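PDB 3Q15: response regulator aspartate phosphatase H from Bacillus subtilis, which dephosphorylates the sporulation phosphotransferase Spo0F, also acts on the competence regulator ComA, and helps to separate competence and sporulation in time. Local coordinates for residues Y162-A167 and L185-G190; N191-K196 and Y232-D237; E210-I215 and R219-S224; V251-V256 and I284-D289. All coordinates share one frame; numbering follows the deposited sequence.

Contact 1: residues Y162-A167 and L185-G190; sequences YHILQA and LFVIAG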
loop_
_atom_site.group_PDB
_atom_site.type_symbol
_atom_site.label_atom_id
_atom_site.label_comp_id
_atom_site.label_asym_id
_atom_site.label_seq_id
_atom_site.Cartn_x
_atom_site.Cartn_y
_atom_site.Cartn_z
ATOM N N TYR A 162 -6.370 5.607 -1.334
ATOM C CA TYR A 162 -7.359 4.550 -1.181
ATOM C C TYR A 162 -8.020 4.642 0.184
ATOM O O TYR A 162 -9.241 4.722 0.288
ATOM C CB TYR A 162 -6.710 3.180 -1.357
ATOM C CG TYR A 162 -7.571 2.031 -0.888
ATOM C CD1 TYR A 162 -8.558 1.495 -1.704
ATOM C CD2 TYR A 162 -7.392 1.480 0.372
ATOM C CE1 TYR A 162 -9.346 0.441 -1.275
ATOM C CE2 TYR A 162 -8.171 0.429 0.807
ATOM C CZ TYR A 162 -9.146 -0.087 -0.021
ATOM O OH TYR A 162 -9.929 -1.136 0.409
ATOM N N HIS A 163 -7.203 4.649 1.233
ATOM C CA HIS A 163 -7.725 4.684 2.594
ATOM C C HIS A 163 -8.442 5.982 2.947
ATOM O O HIS A 163 -9.503 5.954 3.563
ATOM C CB HIS A 163 -6.618 4.395 3.608
ATOM C CG HIS A 163 -6.275 2.944 3.711
ATOM N ND1 HIS A 163 -7.077 2.034 4.366
ATOM C CD2 HIS A 163 -5.225 2.238 3.225
ATOM C CE1 HIS A 163 -6.535 0.832 4.285
ATOM N NE2 HIS A 163 -5.409 0.930 3.598
ATOM N N ILE A 164 -7.866 7.116 2.565
ATOM C CA ILE A 164 -8.457 8.396 2.935
ATOM C C ILE A 164 -9.809 8.610 2.255
ATOM O O ILE A 164 -10.680 9.301 2.787
ATOM C CB ILE A 164 -7.518 9.584 2.620
ATOM C CG1 ILE A 164 -7.941 10.816 3.418
ATOM C CG2 ILE A 164 -7.496 9.882 1.120
ATOM C CD1 ILE A 164 -7.976 10.590 4.909
ATOM N N LEU A 165 -9.985 8.011 1.082
ATOM C CA LEU A 165 -11.256 8.111 0.377
ATOM C C LEU A 165 -12.346 7.300 1.073
ATOM O O LEU A 165 -13.532 7.611 0.951
ATOM C CB LEU A 165 -11.112 7.682 -1.085
ATOM C CG LEU A 165 -10.351 8.632 -2.017
ATOM C CD1 LEU A 165 -10.243 8.027 -3.410
ATOM C CD2 LEU A 165 -11.028 9.996 -2.076
ATOM N N GLN A 166 -11.947 6.262 1.802
ATOM C CA GLN A 166 -12.908 5.480 2.579
ATOM C C GLN A 166 -13.305 6.230 3.844
ATOM O O GLN A 166 -14.457 6.176 4.274
ATOM C CB GLN A 166 -12.337 4.110 2.943
ATOM C CG GLN A 166 -12.084 3.211 1.750
ATOM C CD GLN A 166 -11.758 1.791 2.158
ATOM O OE1 GLN A 166 -10.605 1.368 2.096
ATOM N NE2 GLN A 166 -12.774 1.044 2.576
ATOM N N ALA A 167 -12.343 6.930 4.436
ATOM C CA ALA A 167 -12.615 7.751 5.607
ATOM C C ALA A 167 -13.587 8.875 5.261
ATOM O O ALA A 167 -14.627 9.029 5.905
ATOM C CB ALA A 167 -11.324 8.317 6.168
ATOM N N LEU A 185 -9.841 16.318 3.534
ATOM C CA LEU A 185 -9.627 17.078 2.311
ATOM C C LEU A 185 -8.171 17.513 2.198
ATOM O O LEU A 185 -7.581 17.452 1.118
ATOM C CB LEU A 185 -10.565 18.290 2.260
ATOM C CG LEU A 185 -12.055 17.944 2.161
ATOM C CD1 LEU A 185 -12.934 19.168 2.398
ATOM C CD2 LEU A 185 -12.369 17.308 0.813
ATOM N N PHE A 186 -7.595 17.954 3.314
ATOM C CA PHE A 186 -6.176 18.310 3.344
ATOM C C PHE A 186 -5.299 17.123 2.958
ATOM O O PHE A 186 -4.334 17.269 2.206
ATOM C CB PHE A 186 -5.763 18.842 4.722
ATOM C CG PHE A 186 -6.312 20.205 5.036
ATOM C CD1 PHE A 186 -6.908 20.972 4.046
ATOM C CD2 PHE A 186 -6.231 20.721 6.318
ATOM C CE1 PHE A 186 -7.417 22.228 4.329
ATOM C CE2 PHE A 186 -6.738 21.977 6.607
ATOM C CZ PHE A 186 -7.332 22.731 5.608
ATOM N N VAL A 187 -5.638 15.945 3.474
ATOM C CA VAL A 187 -4.878 14.740 3.165
ATOM C C VAL A 187 -4.964 14.409 1.678
ATOM O O VAL A 187 -3.959 14.084 1.048
ATOM C CB VAL A 187 -5.345 13.542 4.002
ATOM C CG1 VAL A 187 -4.668 12.266 3.522
ATOM C CG2 VAL A 187 -5.045 13.788 5.474
ATOM N N ILE A 188 -6.164 14.509 1.117
ATOM C CA ILE A 188 -6.356 14.254 -0.305
ATOM C C ILE A 188 -5.537 15.226 -1.155
ATOM O O ILE A 188 -4.867 14.822 -2.107
ATOM C CB ILE A 188 -7.840 14.348 -0.688
ATOM C CG1 ILE A 188 -8.646 13.290 0.065
ATOM C CG2 ILE A 188 -8.020 14.182 -2.187
ATOM C CD1 ILE A 188 -10.156 13.415 -0.130
ATOM N N ALA A 189 -5.595 16.508 -0.808
ATOM C CA ALA A 189 -4.802 17.518 -1.499
ATOM C C ALA A 189 -3.312 17.214 -1.375
ATOM O O ALA A 189 -2.582 17.241 -2.365
ATOM C CB ALA A 189 -5.104 18.897 -0.944
ATOM N N GLY A 190 -2.869 16.926 -0.153
ATOM C CA GLY A 190 -1.474 16.617 0.103
ATOM C C GLY A 190 -0.995 15.463 -0.754
ATOM O O GLY A 190 0.124 15.483 -1.272
#

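Contact 2: residues N191-K196 and Y232-D237; sequences NYDDFK and YDRSGD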
loop_
_atom_site.group_PDB
_atom_site.type_symbol
_atom_site.label_atom_id
_atom_site.label_comp_id
_atom_site.label_asym_id
_atom_site.label_seq_id
_atom_site.Cartn_x
_atom_site.Cartn_y
_atom_site.Cartn_z
ATOM N N ASN A 191 -1.852 14.458 -0.914
ATOM C CA ASN A 191 -1.525 13.296 -1.733
ATOM C C ASN A 191 -1.330 13.663 -3.199
ATOM O O ASN A 191 -0.368 13.233 -3.841
ATOM C CB ASN A 191 -2.592 12.206 -1.585
ATOM C CG ASN A 191 -2.506 11.487 -0.251
ATOM O OD1 ASN A 191 -1.503 11.592 0.458
ATOM N ND2 ASN A 191 -3.554 10.747 0.096
ATOM N N TYR A 192 -2.249 14.462 -3.727
ATOM C CA TYR A 192 -2.115 14.961 -5.088
ATOM C C TYR A 192 -0.820 15.737 -5.264
ATOM O O TYR A 192 -0.159 15.618 -6.292
ATOM C CB TYR A 192 -3.311 15.830 -5.472
ATOM C CG TYR A 192 -4.502 15.031 -5.938
ATOM C CD1 TYR A 192 -4.396 14.173 -7.025
ATOM C CD2 TYR A 192 -5.734 15.143 -5.307
ATOM C CE1 TYR A 192 -5.477 13.446 -7.467
ATOM C CE2 TYR A 192 -6.825 14.416 -5.742
ATOM C CZ TYR A 192 -6.690 13.568 -6.823
ATOM O OH TYR A 192 -7.763 12.833 -7.270
ATOM N N ASP A 193 -0.467 16.528 -4.254
ATOM C CA ASP A 193 0.772 17.295 -4.274
ATOM C C ASP A 193 1.986 16.389 -4.499
ATOM O O ASP A 193 2.920 16.771 -5.202
ATOM C CB ASP A 193 0.937 18.098 -2.980
ATOM C CG ASP A 193 -0.024 19.271 -2.890
ATOM O OD1 ASP A 193 -0.660 19.617 -3.909
ATOM O OD2 ASP A 193 -0.132 19.861 -1.795
ATOM N N ASP A 194 1.957 15.190 -3.917
ATOM C CA ASP A 194 3.052 14.231 -4.076
ATOM C C ASP A 194 3.310 13.890 -5.541
ATOM O O ASP A 194 4.428 13.546 -5.917
ATOM C CB ASP A 194 2.783 12.945 -3.287
ATOM C CG ASP A 194 3.145 13.069 -1.819
ATOM O OD1 ASP A 194 3.796 14.064 -1.441
ATOM O OD2 ASP A 194 2.786 12.157 -1.046
ATOM N N PHE A 195 2.271 13.984 -6.364
ATOM C CA PHE A 195 2.414 13.703 -7.787
ATOM C C PHE A 195 2.497 14.993 -8.593
ATOM O O PHE A 195 2.394 14.977 -9.821
ATOM C CB PHE A 195 1.248 12.847 -8.286
ATOM C CG PHE A 195 1.134 11.520 -7.594
ATOM C CD1 PHE A 195 1.997 10.484 -7.912
ATOM C CD2 PHE A 195 0.166 11.309 -6.626
ATOM C CE1 PHE A 195 1.899 9.256 -7.276
ATOM C CE2 PHE A 195 0.065 10.088 -5.990
ATOM C CZ PHE A 195 0.934 9.061 -6.314
ATOM N N LYS A 196 2.683 16.106 -7.888
ATOM C CA LYS A 196 2.793 17.428 -8.510
ATOM C C LYS A 196 1.517 17.832 -9.243
ATOM O O LYS A 196 1.561 18.637 -10.169
ATOM C CB LYS A 196 3.975 17.481 -9.482
ATOM C CG LYS A 196 5.272 16.908 -8.937
ATOM C CD LYS A 196 5.724 17.640 -7.690
ATOM C CE LYS A 196 7.042 17.071 -7.189
ATOM N NZ LYS A 196 7.523 17.757 -5.962
ATOM N N TYR A 232 -1.480 27.468 -5.322
ATOM C CA TYR A 232 -1.301 28.418 -6.414
ATOM C C TYR A 232 0.172 28.738 -6.637
ATOM O O TYR A 232 0.626 28.851 -7.776
ATOM C CB TYR A 232 -2.056 29.720 -6.134
ATOM C CG TYR A 232 -3.545 29.670 -6.402
ATOM C CD1 TYR A 232 -4.457 29.954 -5.396
ATOM C CD2 TYR A 232 -4.039 29.360 -7.665
ATOM C CE1 TYR A 232 -5.824 29.927 -5.634
ATOM C CE2 TYR A 232 -5.408 29.328 -7.913
ATOM C CZ TYR A 232 -6.293 29.613 -6.891
ATOM O OH TYR A 232 -7.651 29.585 -7.120
ATOM N N ASP A 233 0.916 28.903 -5.546
ATOM C CA ASP A 233 2.338 29.204 -5.647
ATOM C C ASP A 233 3.051 28.107 -6.418
ATOM O O ASP A 233 3.925 28.382 -7.238
ATOM C CB ASP A 233 2.970 29.358 -4.263
ATOM C CG ASP A 233 4.454 29.683 -4.332
ATOM O OD1 ASP A 233 4.838 30.598 -5.095
ATOM O OD2 ASP A 233 5.237 29.021 -3.623
ATOM N N ARG A 234 2.673 26.860 -6.150
ATOM C CA ARG A 234 3.322 25.722 -6.785
ATOM C C ARG A 234 2.791 25.430 -8.187
ATOM O O ARG A 234 3.493 24.841 -9.009
ATOM C CB ARG A 234 3.234 24.481 -5.892
ATOM C CG ARG A 234 4.158 24.547 -4.683
ATOM C CD ARG A 234 4.031 23.322 -3.797
ATOM N NE ARG A 234 2.724 23.248 -3.158
ATOM C CZ ARG A 234 2.387 22.338 -2.252
ATOM N NH1 ARG A 234 3.265 21.421 -1.873
ATOM N NH2 ARG A 234 1.171 22.347 -1.724
ATOM N N SER A 235 1.557 25.845 -8.462
ATOM C CA SER A 235 0.973 25.650 -9.786
ATOM C C SER A 235 1.432 26.741 -10.757
ATOM O O SER A 235 1.252 26.622 -11.970
ATOM C CB SER A 235 -0.555 25.608 -9.708
ATOM O OG SER A 235 -1.067 26.808 -9.164
ATOM N N GLY A 236 2.026 27.800 -10.213
ATOM C CA GLY A 236 2.589 28.863 -11.025
ATOM C C GLY A 236 1.741 30.118 -11.129
ATOM O O GLY A 236 1.990 30.962 -11.984
ATOM N N ASP A 237 0.737 30.245 -10.265
ATOM C CA ASP A 237 -0.114 31.435 -10.258
ATOM C C ASP A 237 0.251 32.337 -9.083
ATOM O O ASP A 237 -0.470 32.401 -8.089
ATOM C CB ASP A 237 -1.593 31.046 -10.188
ATOM C CG ASP A 237 -2.520 32.206 -10.514
ATOM O OD1 ASP A 237 -3.604 31.958 -11.086
ATOM O OD2 ASP A 237 -2.169 33.365 -10.202
HETATM O O HOH W 1 1.859 19.310 0.156
#

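Contact 3: residues E210-I215 and R219-S224; sequences ELAMDI and RFIAIS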
loop_
_atom_site.group_PDB
_atom_site.type_symbol
_atom_site.label_atom_id
_atom_site.label_comp_id
_atom_site.label_asym_id
_atom_site.label_seq_id
_atom_site.Cartn_x
_atom_site.Cartn_y
_atom_site.Cartn_z
ATOM N N GLU A 210 -14.503 26.351 2.248
ATOM C CA GLU A 210 -15.931 26.640 2.362
ATOM C C GLU A 210 -16.533 25.997 3.604
ATOM O O GLU A 210 -17.300 26.625 4.330
ATOM C CB GLU A 210 -16.690 26.186 1.109
ATOM C CG GLU A 210 -16.966 27.305 0.114
ATOM C CD GLU A 210 -18.256 27.097 -0.665
ATOM O OE1 GLU A 210 -18.547 25.946 -1.055
ATOM O OE2 GLU A 210 -18.986 28.088 -0.881
ATOM N N LEU A 211 -16.180 24.740 3.842
ATOM C CA LEU A 211 -16.683 24.019 5.003
ATOM C C LEU A 211 -16.216 24.690 6.292
ATOM O O LEU A 211 -16.996 24.876 7.228
ATOM C CB LEU A 211 -16.220 22.563 4.959
ATOM C CG LEU A 211 -16.778 21.635 6.036
ATOM C CD1 LEU A 211 -18.301 21.647 6.019
ATOM C CD2 LEU A 211 -16.241 20.228 5.840
ATOM N N ALA A 212 -14.937 25.060 6.325
ATOM C CA ALA A 212 -14.335 25.706 7.489
ATOM C C ALA A 212 -15.002 27.035 7.835
ATOM O O ALA A 212 -15.110 27.397 9.006
ATOM C CB ALA A 212 -12.840 25.906 7.268
ATOM N N MET A 213 -15.437 27.767 6.813
ATOM C CA MET A 213 -16.116 29.042 7.030
ATOM C C MET A 213 -17.549 28.849 7.520
ATOM O O MET A 213 -18.060 29.655 8.299
ATOM C CB MET A 213 -16.086 29.905 5.766
ATOM C CG MET A 213 -14.817 30.731 5.620
ATOM S SD MET A 213 -14.869 31.858 4.217
ATOM C CE MET A 213 -13.429 32.873 4.540
ATOM N N ASP A 214 -18.194 27.779 7.065
ATOM C CA ASP A 214 -19.539 27.455 7.527
ATOM C C ASP A 214 -19.543 27.187 9.030
ATOM O O ASP A 214 -20.368 27.728 9.761
ATOM C CB ASP A 214 -20.101 26.250 6.768
ATOM C CG ASP A 214 -20.538 26.599 5.354
ATOM O OD1 ASP A 214 -20.153 25.872 4.415
ATOM O OD2 ASP A 214 -21.274 27.594 5.181
ATOM N N ILE A 215 -18.609 26.359 9.492
ATOM C CA ILE A 215 -18.525 26.027 10.911
ATOM C C ILE A 215 -17.821 27.118 11.710
ATOM O O ILE A 215 -17.583 26.962 12.907
ATOM C CB ILE A 215 -17.805 24.684 11.141
ATOM C CG1 ILE A 215 -16.396 24.726 10.547
ATOM C CG2 ILE A 215 -18.606 23.540 10.543
ATOM C CD1 ILE A 215 -15.648 23.428 10.684
ATOM N N ARG A 219 -9.037 28.848 12.791
ATOM C CA ARG A 219 -7.789 28.148 12.523
ATOM C C ARG A 219 -7.838 27.456 11.164
ATOM O O ARG A 219 -6.930 27.612 10.350
ATOM C CB ARG A 219 -7.459 27.145 13.630
ATOM C CG ARG A 219 -6.237 26.285 13.326
ATOM C CD ARG A 219 -5.722 25.583 14.573
ATOM N NE ARG A 219 -5.264 26.544 15.572
ATOM C CZ ARG A 219 -4.031 27.036 15.628
ATOM N NH1 ARG A 219 -3.120 26.655 14.741
ATOM N NH2 ARG A 219 -3.708 27.910 16.572
ATOM N N PHE A 220 -8.906 26.702 10.917
ATOM C CA PHE A 220 -9.031 25.964 9.664
ATOM C C PHE A 220 -9.333 26.863 8.469
ATOM O O PHE A 220 -9.107 26.478 7.323
ATOM C CB PHE A 220 -10.071 24.852 9.784
ATOM C CG PHE A 220 -9.577 23.651 10.531
ATOM C CD1 PHE A 220 -8.577 22.853 9.999
ATOM C CD2 PHE A 220 -10.109 23.320 11.768
ATOM C CE1 PHE A 220 -8.114 21.746 10.688
ATOM C CE2 PHE A 220 -9.652 22.215 12.460
ATOM C CZ PHE A 220 -8.654 21.427 11.922
ATOM N N ILE A 221 -9.844 28.058 8.739
ATOM C CA ILE A 221 -10.017 29.053 7.691
ATOM C C ILE A 221 -8.644 29.564 7.265
ATOM O O ILE A 221 -8.341 29.656 6.076
ATOM C CB ILE A 221 -10.896 30.236 8.153
ATOM C CG1 ILE A 221 -12.339 29.777 8.369
ATOM C CG2 ILE A 221 -10.858 31.360 7.131
ATOM C CD1 ILE A 221 -13.271 30.877 8.841
ATOM N N ALA A 222 -7.815 29.882 8.252
ATOM C CA ALA A 222 -6.457 30.343 7.996
ATOM C C ALA A 222 -5.624 29.262 7.314
ATOM O O ALA A 222 -4.902 29.535 6.354
ATOM C CB ALA A 222 -5.801 30.775 9.295
ATOM N N ILE A 223 -5.725 28.034 7.813
ATOM C CA ILE A 223 -4.957 26.926 7.255
ATOM C C ILE A 223 -5.386 26.618 5.827
ATOM O O ILE A 223 -4.545 26.390 4.956
ATOM C CB ILE A 223 -5.079 25.650 8.113
ATOM C CG1 ILE A 223 -4.462 25.876 9.495
ATOM C CG2 ILE A 223 -4.395 24.483 7.424
ATOM C CD1 ILE A 223 -4.652 24.715 10.452
ATOM N N SER A 224 -6.695 26.617 5.590
ATOM C CA SER A 224 -7.233 26.379 4.251
ATOM C C SER A 224 -6.725 27.419 3.261
ATOM O O SER A 224 -6.341 27.086 2.137
ATOM C CB SER A 224 -8.765 26.397 4.270
ATOM O OG SER A 224 -9.277 25.365 5.100
#

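Contact 4: residues V251-V256 and I284-D289; sequences VSREKV and IEEGLD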
loop_
_atom_site.group_PDB
_atom_site.type_symbol
_atom_site.label_atom_id
_atom_site.label_comp_id
_atom_site.label_asym_id
_atom_site.label_seq_id
_atom_site.Cartn_x
_atom_site.Cartn_y
_atom_site.Cartn_z
ATOM N N VAL A 251 -6.334 36.854 8.658
ATOM C CA VAL A 251 -7.022 36.027 9.642
ATOM C C VAL A 251 -6.057 35.547 10.726
ATOM O O VAL A 251 -6.447 35.359 11.879
ATOM C CB VAL A 251 -7.744 34.833 8.979
ATOM C CG1 VAL A 251 -6.778 34.033 8.128
ATOM C CG2 VAL A 251 -8.405 33.951 10.028
ATOM N N SER A 252 -4.793 35.366 10.350
ATOM C CA SER A 252 -3.756 34.965 11.296
ATOM C C SER A 252 -3.469 36.061 12.322
ATOM O O SER A 252 -3.635 35.853 13.522
ATOM C CB SER A 252 -2.467 34.593 10.557
ATOM O OG SER A 252 -2.610 33.370 9.853
ATOM N N ARG A 253 -3.036 37.226 11.843
ATOM C CA ARG A 253 -2.722 38.352 12.720
ATOM C C ARG A 253 -3.876 38.691 13.664
ATOM O O ARG A 253 -3.658 39.162 14.782
ATOM C CB ARG A 253 -2.360 39.596 11.901
ATOM C CG ARG A 253 -1.144 39.444 11.001
ATOM C CD ARG A 253 -0.664 40.802 10.504
ATOM N NE ARG A 253 0.526 40.703 9.661
ATOM C CZ ARG A 253 0.508 40.745 8.333
ATOM N NH1 ARG A 253 -0.641 40.886 7.688
ATOM N NH2 ARG A 253 1.638 40.649 7.649
ATOM N N GLU A 254 -5.101 38.451 13.209
ATOM C CA GLU A 254 -6.282 38.877 13.953
ATOM C C GLU A 254 -6.835 37.817 14.904
ATOM O O GLU A 254 -7.409 38.155 15.938
ATOM C CB GLU A 254 -7.384 39.360 13.000
ATOM C CG GLU A 254 -7.010 40.600 12.195
ATOM C CD GLU A 254 -8.171 41.153 11.382
ATOM O OE1 GLU A 254 -9.315 40.682 11.573
ATOM O OE2 GLU A 254 -7.939 42.059 10.553
ATOM N N LYS A 255 -6.662 36.542 14.563
ATOM C CA LYS A 255 -7.266 35.473 15.357
ATOM C C LYS A 255 -6.386 34.243 15.596
ATOM O O LYS A 255 -6.587 33.522 16.573
ATOM C CB LYS A 255 -8.607 35.050 14.751
ATOM C CG LYS A 255 -9.668 36.140 14.785
ATOM C CD LYS A 255 -11.012 35.620 14.316
ATOM C CE LYS A 255 -12.084 36.691 14.423
ATOM N NZ LYS A 255 -13.428 36.162 14.060
ATOM N N VAL A 256 -5.422 33.994 14.713
ATOM C CA VAL A 256 -4.536 32.837 14.874
ATOM C C VAL A 256 -3.080 33.156 14.530
ATOM O O VAL A 256 -2.562 32.698 13.511
ATOM C CB VAL A 256 -5.017 31.628 14.043
ATOM C CG1 VAL A 256 -6.196 30.951 14.727
ATOM C CG2 VAL A 256 -5.389 32.061 12.634
ATOM N N ILE A 284 9.874 38.911 5.652
ATOM C CA ILE A 284 10.906 38.049 6.214
ATOM C C ILE A 284 11.323 38.533 7.599
ATOM O O ILE A 284 11.364 37.756 8.551
ATOM C CB ILE A 284 12.154 37.997 5.321
ATOM C CG1 ILE A 284 11.822 37.340 3.982
ATOM C CG2 ILE A 284 13.269 37.242 6.025
ATOM C CD1 ILE A 284 12.961 37.389 2.993
ATOM N N GLU A 285 11.634 39.821 7.707
ATOM C CA GLU A 285 12.002 40.398 8.993
ATOM C C GLU A 285 10.835 40.311 9.969
ATOM O O GLU A 285 11.033 40.142 11.171
ATOM C CB GLU A 285 12.452 41.854 8.836
ATOM C CG GLU A 285 13.779 42.025 8.110
ATOM C CD GLU A 285 14.265 43.465 8.117
ATOM O OE1 GLU A 285 15.472 43.688 7.881
ATOM O OE2 GLU A 285 13.442 44.374 8.358
ATOM N N GLU A 286 9.619 40.424 9.445
ATOM C CA GLU A 286 8.426 40.347 10.279
ATOM C C GLU A 286 8.265 38.949 10.862
ATOM O O GLU A 286 7.925 38.795 12.033
ATOM C CB GLU A 286 7.179 40.737 9.479
ATOM C CG GLU A 286 5.886 40.683 10.282
ATOM C CD GLU A 286 4.669 41.120 9.478
ATOM O OE1 GLU A 286 3.555 40.657 9.798
ATOM O OE2 GLU A 286 4.819 41.927 8.535
ATOM N N GLY A 287 8.515 37.934 10.041
ATOM C CA GLY A 287 8.398 36.554 10.477
ATOM C C GLY A 287 9.451 36.168 11.501
ATOM O O GLY A 287 9.184 35.385 12.413
ATOM N N LEU A 288 10.654 36.714 11.349
ATOM C CA LEU A 288 11.740 36.443 12.285
ATOM C C LEU A 288 11.455 37.015 13.674
ATOM O O LEU A 288 11.985 36.532 14.673
ATOM C CB LEU A 288 13.069 36.992 11.752
ATOM C CG LEU A 288 13.698 36.244 10.574
ATOM C CD1 LEU A 288 14.905 36.996 10.029
ATOM C CD2 LEU A 288 14.087 34.836 10.992
ATOM N N ASP A 289 10.615 38.042 13.735
ATOM C CA ASP A 289 10.290 38.691 15.002
ATOM C C ASP A 289 9.182 37.965 15.759
ATOM O O ASP A 289 9.027 38.144 16.966
ATOM C CB ASP A 289 9.895 40.152 14.769
ATOM C CG ASP A 289 11.083 41.027 14.408
ATOM O OD1 ASP A 289 10.907 42.259 14.290
ATOM O OD2 ASP A 289 12.197 40.483 14.252
#

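Contact 1: residues Y162-A167 and L185-G190
Ile164 meets both Val187 and Ile188, and these three residues supply most of the 180 Å² buried between helix 157-172 and helix 178-194. The branches of Ile164 divide the work. Its CG1 arm reaches Val187, where Ile164 CG1 lies 3.6 Å from Val187 CG1, and the terminal Ile164 CD1 rests against the same methyl at 4.0 Å. Its other branch goes to the next residue, with Ile164 CG2 3.7 Å from Ile188 CG1. With CG1 of Ile164 anti to the backbone N (chi1 -161°), the CG1 arm is aimed at Val187 and CG2 at Ile188, both of which it meets at a slant. Val187 offers a single methyl, CG1, together with its CB. Ile188 sends its CG1-CD1 arm back toward helix 157-172, and the end of that arm, Ile188 CD1, comes within 4.0 Å of Leu165 CD2, the two side chains lying roughly at right angles. No hydrogen bond joins the segments; the junction is wholly apolar. The helix axes run nearly antiparallel, at 156°, and approach to 9.9 Å, while the nearest CA atoms, those of Ile164 and Ile188, are 7.0 Å apart. Ile164 also packs on Phe145 and Ala148 of helix 137-153, and Ile188 on His204 of helix 198-214; Leu165 touches Tyr378 of the second subunit. The segments fall in the predicted second and third tetratricopeptide repeats, and this is the antiparallel packing of successive helices by which TPR units stack into a superhelix.

Contact 2: residues N191-K196 and Y232-D237
Arg234 reaches from helix 218-235 to Asp193 on helix 178-194, the pair that joins these segments. The second segment begins with Tyr232, whose carbonyl O receives the Asp237 N-H (2.9 Å). Asp233 forms a salt bridge with Lys273. Arg234 comes next: its chain bends at chi3 (-67°), bringing the guanidinium across the carboxylate, with the two planes 65° apart. Arg234 NH2 lies 2.8 Å from Asp193 OD2, a salt bridge whose hydrogen bond is weak because the N-H points well off line (116°), and Asp193 OD1 lies over one face of the guanidinium. A water at the guanidinium edge accepts from Arg234 NH1 (3.2 Å) and donates to Asp193 OD2 (2.8 Å), so that oxygen is held twice. Arg234 NE bonds to the Asn230 carbonyl, which probably steadies the bend. Were Asp193 an alanine, the Arg234 guanidinium would probably lose its charged mate and the bridging water one of its partners. Gly236 leaves the helix with positive phi, where a CB would collide with the carbonyl O of Ser235, and Asp237 caps the following helix through Met240 N. Helix 178-194 ends in a Schellman motif with Lys196, also at positive phi, as C-prime residue. The bridge links the predicted third and fourth TPR repeats at the surface; Tyr198 of helix 198-214 packs on both Asp193 and Arg234, and helices 178-194 and 218-235 flank that helix.

Contact 3: residues E210-I215 and R219-S224
Met213 and Ile221 cross at about a right angle, the extended thioether chain of one lying against the CG1-CD1 arm of the other. The closest touch is at the base of the methionine, where Met213 CG sits 3.6 Å from Ile221 CD1. Further out, Met213 CE meets the other branch, Ile221 CG2, at 4.0 Å, so the methionine spans both arms. Ile221 can present them because its CG1 lies anti to the carbonyl carbon (chi1 -68°), which carries CD1 across to helix 198-214. On the way, Ile221 CG1 passes 3.7 Å from the Ala212 carbonyl O. Ala212 points its methyl at helix 218-235, where Ala212 CB rests 3.8 Å from Phe220 O and 3.9 Å from Phe220 CB. With so small a side chain at the crossing, the axes close to 8.4 Å and run nearly antiparallel at 159°, a helical hairpin with a short turn between its arms. The segments fall in the predicted third and fourth tetratricopeptide repeats, consistent with a hairpin that joins one repeat to the next. Phe220 sets its CB against Ala212, but its ring leads away from helix 198-214. One turn further on, Ser224 OG appears to be directed at Phe220 O, though the modelled 2.5 Å between them is too short to be taken literally. Ser224 also packs on Ala208 and Leu209, while Ile223 lies against Phe186 of helix 178-194.

Contact 4: residues V251-V256 and I284-D289
Arg253 and Glu286 bridge two helical segments whose backbones stay well apart: the nearest CA atoms, those of Arg253 and Gly287, are 11.5 Å from each other. The gap is spanned by long polar side chains, and only 76 Å² is buried. Both chains stretch out to cover the distance. Arg253 is extended from CG to NE, and Glu286 has CG anti to its own backbone N and continues straight beyond it, so the charged ends meet between the helices. The grip is side-on and converges on one oxygen. Arg253 NE donates to Glu286 OE1 at 3.0 Å, and Arg253 NH2 donates to the same Glu286 OE1 at 2.9 Å, with N-H angles of 144° and 150°. OE1 lies almost in the guanidinium plane, at its edge. The NE bond meets it nearly along the C-O bond, whereas the NH2 bond arrives on the syn side, somewhat out of the carboxylate plane. The two flat groups are turned 40° against each other, and the second oxygen, Glu286 OE2, stays 3.5 Å from Arg253 NH2. A leucine in place of Glu286 would probably leave both guanidinium nitrogens without their shared acceptor and Arg253 free to swing, its positive charge unmatched on this side. The bridge spans the predicted fourth and fifth TPR repeats. It lies at the surface and passes over helix 260-273, whose Leu260 packs on Arg253 and whose Leu264 packs on Glu286, so it ties helix 238-255 to helix 277-290 across the helix that lies between them in the chain.

How the contacts relate
In chain order the contacts run from helix 157-172 to helix 277-290, through predicted TPR units 2 to 5. Contact 1 passes directly to contact 2 along helix 178-194, their centres 16 Å apart, and both touch the second subunit. Contacts 2 and 3 share helix 218-235 but use different ends of it, 20 Å apart between centres, and contact 3 falls within the span that contact 2 closes. Phe186 connects contact 1 to contact 3, and Ala222 connects contact 3 to contact 4 by packing on Val251 and Val256. Contacts 1 and 4 do not touch, their nearest atoms being about 12 Å apart; they are linked through contact 3, as in a stack of repeats.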